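2-hydroxyisobutyryl-CoA synthetase (Aquincola tertiaricarbonis, PDB 6HDY) is a CoA synthetase of the ANL superfamily, built from an AMP-binding domain and a smaller C-terminal domain. Local coordinates at residues L247-E252 with A270-C275. Residues are numbered along the deposited sequence; the frame is centred on the assembly and turned at random.
Sequences LFFSGE and AKVYDC. With 8LQ ([[(2~{R},3~{S},4~{R},5~{R})-5-(6-aminopurin-9-yl)-3,4-bis(oxidanyl)oxolan-2-yl]methoxy-oxidanyl-phosphoryl] (3~{S})-3-oxidanylbutanoate), chain C; 3HL ((3S)-3-hydroxybutanoic acid), chain B.
Leu247, Cys275 and Phe249 bury the most area where strand 246-249 pairs with strand 271-274, the two parallel strands of a beta-alpha-beta unit linked through helix 258-268. The segment axes run 4.7 Å apart at 20°, and four backbone hydrogen bonds alternate as parallel pairing requires: Leu247 N to Lys271 O, Tyr273 N to Leu247 O, Phe249 N to Tyr273 O and Cys275 N to Phe249 O. Leu247, Phe249 and Val272 share the sheet face packed by helix 258-268, where Ile264 touches both Phe249 and Val272. Leu247 CD1 reaches back to meet Ala270 CB at 3.7 Å. The Phe249 side chain slants across Val272; with CG anti to the carbonyl carbon (chi1 -48°), the ring places CE2 3.6 Å from Val272 CG1. On the other face, Phe248 and Tyr273 touch through their CB atoms at 3.9 Å. Here Cys275 brings SG to the edge of the Phe248 ring, 4.1 Å from CD2; the 82° offset from the ring normal identifies an edge-on sulfur-aromatic contact.

Beyond the C-terminal ends of both strands lies the ligand pocket. Asp274 OD1 and Cys275 O both accept from the adenine amino N6 of 8LQ, while Asp274 OD2 is hydrogen-bonded to Ser256 OG. Beside Cys275, Ser250 OG, hydrogen-bonded to Tyr219 OH, faces the hydroxyacyl end of the ligand: either OAE of 8LQ (2.8 Å) or OA of 3HL (2.6 Å), whose modelled positions overlap. A water joins the segments by donating to both Glu252 O and Asp274 OD1, each at 2.7 Å.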
ATOM      1  N   LEU A 247      11.484  14.280  -8.859  1.00 37.42           N
ATOM      2  CA  LEU A 247      11.157  13.639  -7.599  1.00 34.72           C
ATOM      3  C   LEU A 247      10.342  14.703  -6.867  1.00 35.62           C
ATOM      4  O   LEU A 247      10.742  15.865  -6.861  1.00 36.32           O
ATOM      5  CB  LEU A 247      12.424  13.282  -6.795  1.00 34.94           C
ATOM      6  CG  LEU A 247      13.409  12.316  -7.454  1.00 40.28           C
ATOM      7  CD1 LEU A 247      14.551  13.090  -8.122  1.00 41.79           C
ATOM      8  CD2 LEU A 247      13.981  11.332  -6.425  1.00 41.93           C
ATOM      9  N   PHE A 248       9.176  14.337  -6.335  1.00 29.99           N
ATOM     10  CA  PHE A 248       8.316  15.282  -5.622  1.00 30.06           C
ATOM     11  C   PHE A 248       7.998  14.720  -4.264  1.00 32.46           C
ATOM     12  O   PHE A 248       7.706  13.543  -4.147  1.00 32.73           O
ATOM     13  CB  PHE A 248       7.095  15.724  -6.437  1.00 31.59           C
ATOM     14  CG  PHE A 248       5.983  14.723  -6.673  1.00 31.90           C
ATOM     15  CD1 PHE A 248       6.122  13.716  -7.623  1.00 34.04           C
ATOM     16  CD2 PHE A 248       4.738  14.884  -6.059  1.00 32.27           C
ATOM     17  CE1 PHE A 248       5.067  12.832  -7.885  1.00 33.98           C
ATOM     18  CE2 PHE A 248       3.684  14.004  -6.326  1.00 33.87           C
ATOM     19  CZ  PHE A 248       3.867  12.968  -7.213  1.00 32.24           C
ATOM     20  N   PHE A 249       8.192  15.519  -3.234  1.00 29.03           N
ATOM     21  CA  PHE A 249       8.130  15.038  -1.858  1.00 28.72           C
ATOM     22  C   PHE A 249       7.195  15.809  -0.966  1.00 32.29           C
ATOM     23  O   PHE A 249       7.018  17.029  -1.114  1.00 32.87           O
ATOM     24  CB  PHE A 249       9.558  15.110  -1.207  1.00 31.13           C
ATOM     25  CG  PHE A 249      10.744  14.546  -1.974  1.00 33.24           C
ATOM     26  CD1 PHE A 249      10.817  13.187  -2.282  1.00 33.84           C
ATOM     27  CD2 PHE A 249      11.825  15.363  -2.323  1.00 36.04           C
ATOM     28  CE1 PHE A 249      11.922  12.669  -2.964  1.00 35.38           C
ATOM     29  CE2 PHE A 249      12.930  14.839  -3.009  1.00 37.80           C
ATOM     30  CZ  PHE A 249      12.981  13.496  -3.306  1.00 34.73           C
ATOM     31  N   SER A 250       6.699  15.096   0.043  1.00 28.20           N
ATOM     32  CA  SER A 250       5.885  15.631   1.130  1.00 28.11           C
ATOM     33  C   SER A 250       6.164  14.807   2.386  1.00 32.44           C
ATOM     34  O   SER A 250       6.792  13.744   2.302  1.00 31.94           O
ATOM     35  CB  SER A 250       4.404  15.606   0.760  1.00 27.79           C
ATOM     36  OG  SER A 250       3.877  14.306   0.921  1.00 31.96           O
ATOM     37  N   GLY A 251       5.740  15.315   3.538  1.00 30.18           N
ATOM     38  CA  GLY A 251       5.859  14.574   4.783  1.00 29.60           C
ATOM     39  C   GLY A 251       6.725  15.193   5.846  1.00 36.46           C
ATOM     40  O   GLY A 251       6.506  14.940   7.028  1.00 37.58           O
ATOM     41  N   GLU A 252       7.712  16.011   5.438  1.00 32.27           N
ATOM     42  CA  GLU A 252       8.700  16.606   6.341  1.00 32.64           C
ATOM     43  C   GLU A 252       9.535  17.631   5.566  1.00 36.78           C
ATOM     44  O   GLU A 252       9.570  17.547   4.343  1.00 36.27           O
ATOM     45  CB  GLU A 252       9.659  15.494   6.857  1.00 34.07           C
ATOM     46  CG  GLU A 252      10.260  14.660   5.726  1.00 34.34           C
ATOM     47  CD  GLU A 252      11.421  13.754   6.063  1.00 37.91           C
ATOM     48  OE1 GLU A 252      11.661  13.497   7.259  1.00 42.23           O
ATOM     49  OE2 GLU A 252      12.078  13.272   5.120  1.00 39.75           O
ATOM     50  N   ALA A 270      18.038  15.004 -11.520  1.00 47.72           N
ATOM     51  CA  ALA A 270      16.640  15.356 -11.775  1.00 45.21           C
ATOM     52  C   ALA A 270      16.243  16.567 -10.950  1.00 48.24           C
ATOM     53  O   ALA A 270      17.039  17.011 -10.126  1.00 49.45           O
ATOM     54  CB  ALA A 270      15.745  14.162 -11.425  1.00 43.09           C
ATOM     55  N   LYS A 271      15.037  17.120 -11.178  1.00 43.67           N
ATOM     56  CA  LYS A 271      14.512  18.257 -10.410  1.00 42.97           C
ATOM     57  C   LYS A 271      13.766  17.744  -9.188  1.00 43.06           C
ATOM     58  O   LYS A 271      13.180  16.667  -9.240  1.00 39.62           O
ATOM     59  CB  LYS A 271      13.570  19.122 -11.262  1.00 46.08           C
ATOM     60  CG  LYS A 271      14.318  20.059 -12.202  1.00 68.43           C
ATOM     61  CD  LYS A 271      13.388  20.993 -12.950  1.00 79.59           C
ATOM     62  CE  LYS A 271      13.146  22.299 -12.240  1.00 91.38           C
ATOM     63  NZ  LYS A 271      12.858  23.380 -13.211  1.00106.94           N
ATOM     64  N   VAL A 272      13.797  18.516  -8.088  1.00 39.79           N
ATOM     65  CA  VAL A 272      13.109  18.175  -6.852  1.00 36.50           C
ATOM     66  C   VAL A 272      11.969  19.167  -6.646  1.00 39.08           C
ATOM     67  O   VAL A 272      12.156  20.356  -6.852  1.00 38.03           O
ATOM     68  CB  VAL A 272      14.083  18.095  -5.636  1.00 39.77           C
ATOM     69  CG1 VAL A 272      13.331  18.189  -4.306  1.00 37.54           C
ATOM     70  CG2 VAL A 272      14.913  16.813  -5.683  1.00 39.33           C
ATOM     71  N   TYR A 273      10.773  18.670  -6.284  1.00 35.16           N
ATOM     72  CA  TYR A 273       9.633  19.534  -5.994  1.00 33.56           C
ATOM     73  C   TYR A 273       9.158  19.319  -4.596  1.00 36.42           C
ATOM     74  O   TYR A 273       9.136  18.183  -4.135  1.00 36.79           O
ATOM     75  CB  TYR A 273       8.494  19.327  -6.993  1.00 33.26           C
ATOM     76  CG  TYR A 273       8.912  19.692  -8.395  1.00 35.97           C
ATOM     77  CD1 TYR A 273       9.341  20.985  -8.700  1.00 40.34           C
ATOM     78  CD2 TYR A 273       8.997  18.726  -9.390  1.00 35.26           C
ATOM     79  CE1 TYR A 273       9.769  21.321  -9.980  1.00 43.26           C
ATOM     80  CE2 TYR A 273       9.392  19.058 -10.685  1.00 37.02           C
ATOM     81  CZ  TYR A 273       9.764  20.359 -10.979  1.00 46.12           C
ATOM     82  OH  TYR A 273      10.190  20.685 -12.238  1.00 42.67           O
ATOM     83  N   ASP A 274       8.796  20.415  -3.920  1.00 31.61           N
ATOM     84  CA  ASP A 274       8.263  20.408  -2.568  1.00 30.74           C
ATOM     85  C   ASP A 274       6.731  20.533  -2.650  1.00 33.98           C
ATOM     86  O   ASP A 274       6.215  21.308  -3.463  1.00 31.67           O
ATOM     87  CB  ASP A 274       8.862  21.566  -1.749  1.00 32.74           C
ATOM     88  CG  ASP A 274       8.707  21.509  -0.228  1.00 39.73           C
ATOM     89  OD1 ASP A 274       8.511  20.399   0.319  1.00 39.62           O
ATOM     90  OD2 ASP A 274       8.877  22.560   0.423  1.00 41.95           O
ATOM     91  N   CYS A 275       6.023  19.712  -1.849  1.00 29.69           N
ATOM     92  CA  CYS A 275       4.565  19.750  -1.699  1.00 28.66           C
ATOM     93  C   CYS A 275       4.187  19.233  -0.311  1.00 30.67           C
ATOM     94  O   CYS A 275       5.028  18.656   0.371  1.00 27.55           O
ATOM     95  CB  CYS A 275       3.818  19.007  -2.818  1.00 28.12           C
ATOM     96  SG  CYS A 275       3.993  17.204  -2.793  1.00 31.42           S
TER
HETATM   97  N9  8LQ C 502       5.184  18.278   6.587  1.00 38.02           N
HETATM   98  C8  8LQ C 502       4.467  17.673   5.627  1.00 39.25           C
HETATM   99  N7  8LQ C 502       4.897  18.095   4.443  1.00 39.26           N
HETATM  100  C5  8LQ C 502       5.875  18.990   4.662  1.00 39.51           C
HETATM  101  C6  8LQ C 502       6.694  19.689   3.844  1.00 36.41           C
HETATM  102  N6  8LQ C 502       6.527  19.570   2.536  1.00 30.16           N
HETATM  103  N1  8LQ C 502       7.637  20.521   4.325  1.00 38.77           N
HETATM  104  C2  8LQ C 502       7.824  20.657   5.702  1.00 35.87           C
HETATM  105  N3  8LQ C 502       7.023  19.876   6.523  1.00 36.00           N
HETATM  106  C4  8LQ C 502       6.053  19.092   5.994  1.00 38.60           C
HETATM  107  CAA 8LQ C 502       0.069  13.436   3.886  0.50 17.86           C
HETATM  108  CAZ 8LQ C 502       1.238  14.368   3.472  0.50 21.54           C
HETATM  109  OAE 8LQ C 502       2.406  13.591   3.225  0.50 17.92           O
HETATM  110  CAL 8LQ C 502       1.567  15.417   4.552  0.50 28.86           C
HETATM  111  CAS 8LQ C 502       1.864  14.740   5.896  0.50 38.33           C
HETATM  112  OAC 8LQ C 502       2.959  14.220   6.092  0.50 40.65           O
HETATM  113  OAQ 8LQ C 502       0.805  14.698   6.783  1.00 43.29           O
HETATM  114  PBC 8LQ C 502       0.975  14.308   8.325  1.00 41.42           P
HETATM  115  OAH 8LQ C 502       1.457  12.795   8.303  1.00 41.96           O
HETATM  116  OAD 8LQ C 502      -0.251  14.507   9.118  1.00 50.88           O
HETATM  117  O5' 8LQ C 502       2.116  15.270   8.846  1.00 37.90           O
HETATM  118  C5' 8LQ C 502       1.925  16.666   8.626  1.00 34.53           C
HETATM  119  C4' 8LQ C 502       3.117  17.425   9.150  1.00 32.16           C
HETATM  120  O4' 8LQ C 502       4.314  16.977   8.459  1.00 31.98           O
HETATM  121  C3' 8LQ C 502       2.941  18.831   8.761  1.00 32.79           C
HETATM  122  O3' 8LQ C 502       2.135  19.531   9.751  1.00 32.30           O
HETATM  123  C2' 8LQ C 502       4.394  19.309   8.737  1.00 34.30           C
HETATM  124  O2' 8LQ C 502       4.931  19.487  10.107  1.00 35.31           O
HETATM  125  C1' 8LQ C 502       5.074  18.132   8.076  1.00 31.59           C
HETATM  126  CA  3HL B 501       1.561  14.547   4.995  0.50 32.78           C
HETATM  127  CB  3HL B 501       0.149  13.926   4.901  0.50 30.99           C
HETATM  128  OG1 3HL B 501      -0.530  14.244   3.690  0.50 33.96           O
HETATM  129  CG2 3HL B 501       0.192  12.431   4.987  0.50 26.64           C
HETATM  130  C   3HL B 501       1.848  15.296   3.717  0.50 31.86           C
HETATM  131  OA  3HL B 501       1.966  14.669   2.673  0.50 33.11           O
HETATM  132  OB  3HL B 501       1.758  16.648   3.799  0.50 31.99           O
HETATM  133  O   HOH W   1       9.970  18.689   1.880  1.00 36.93           O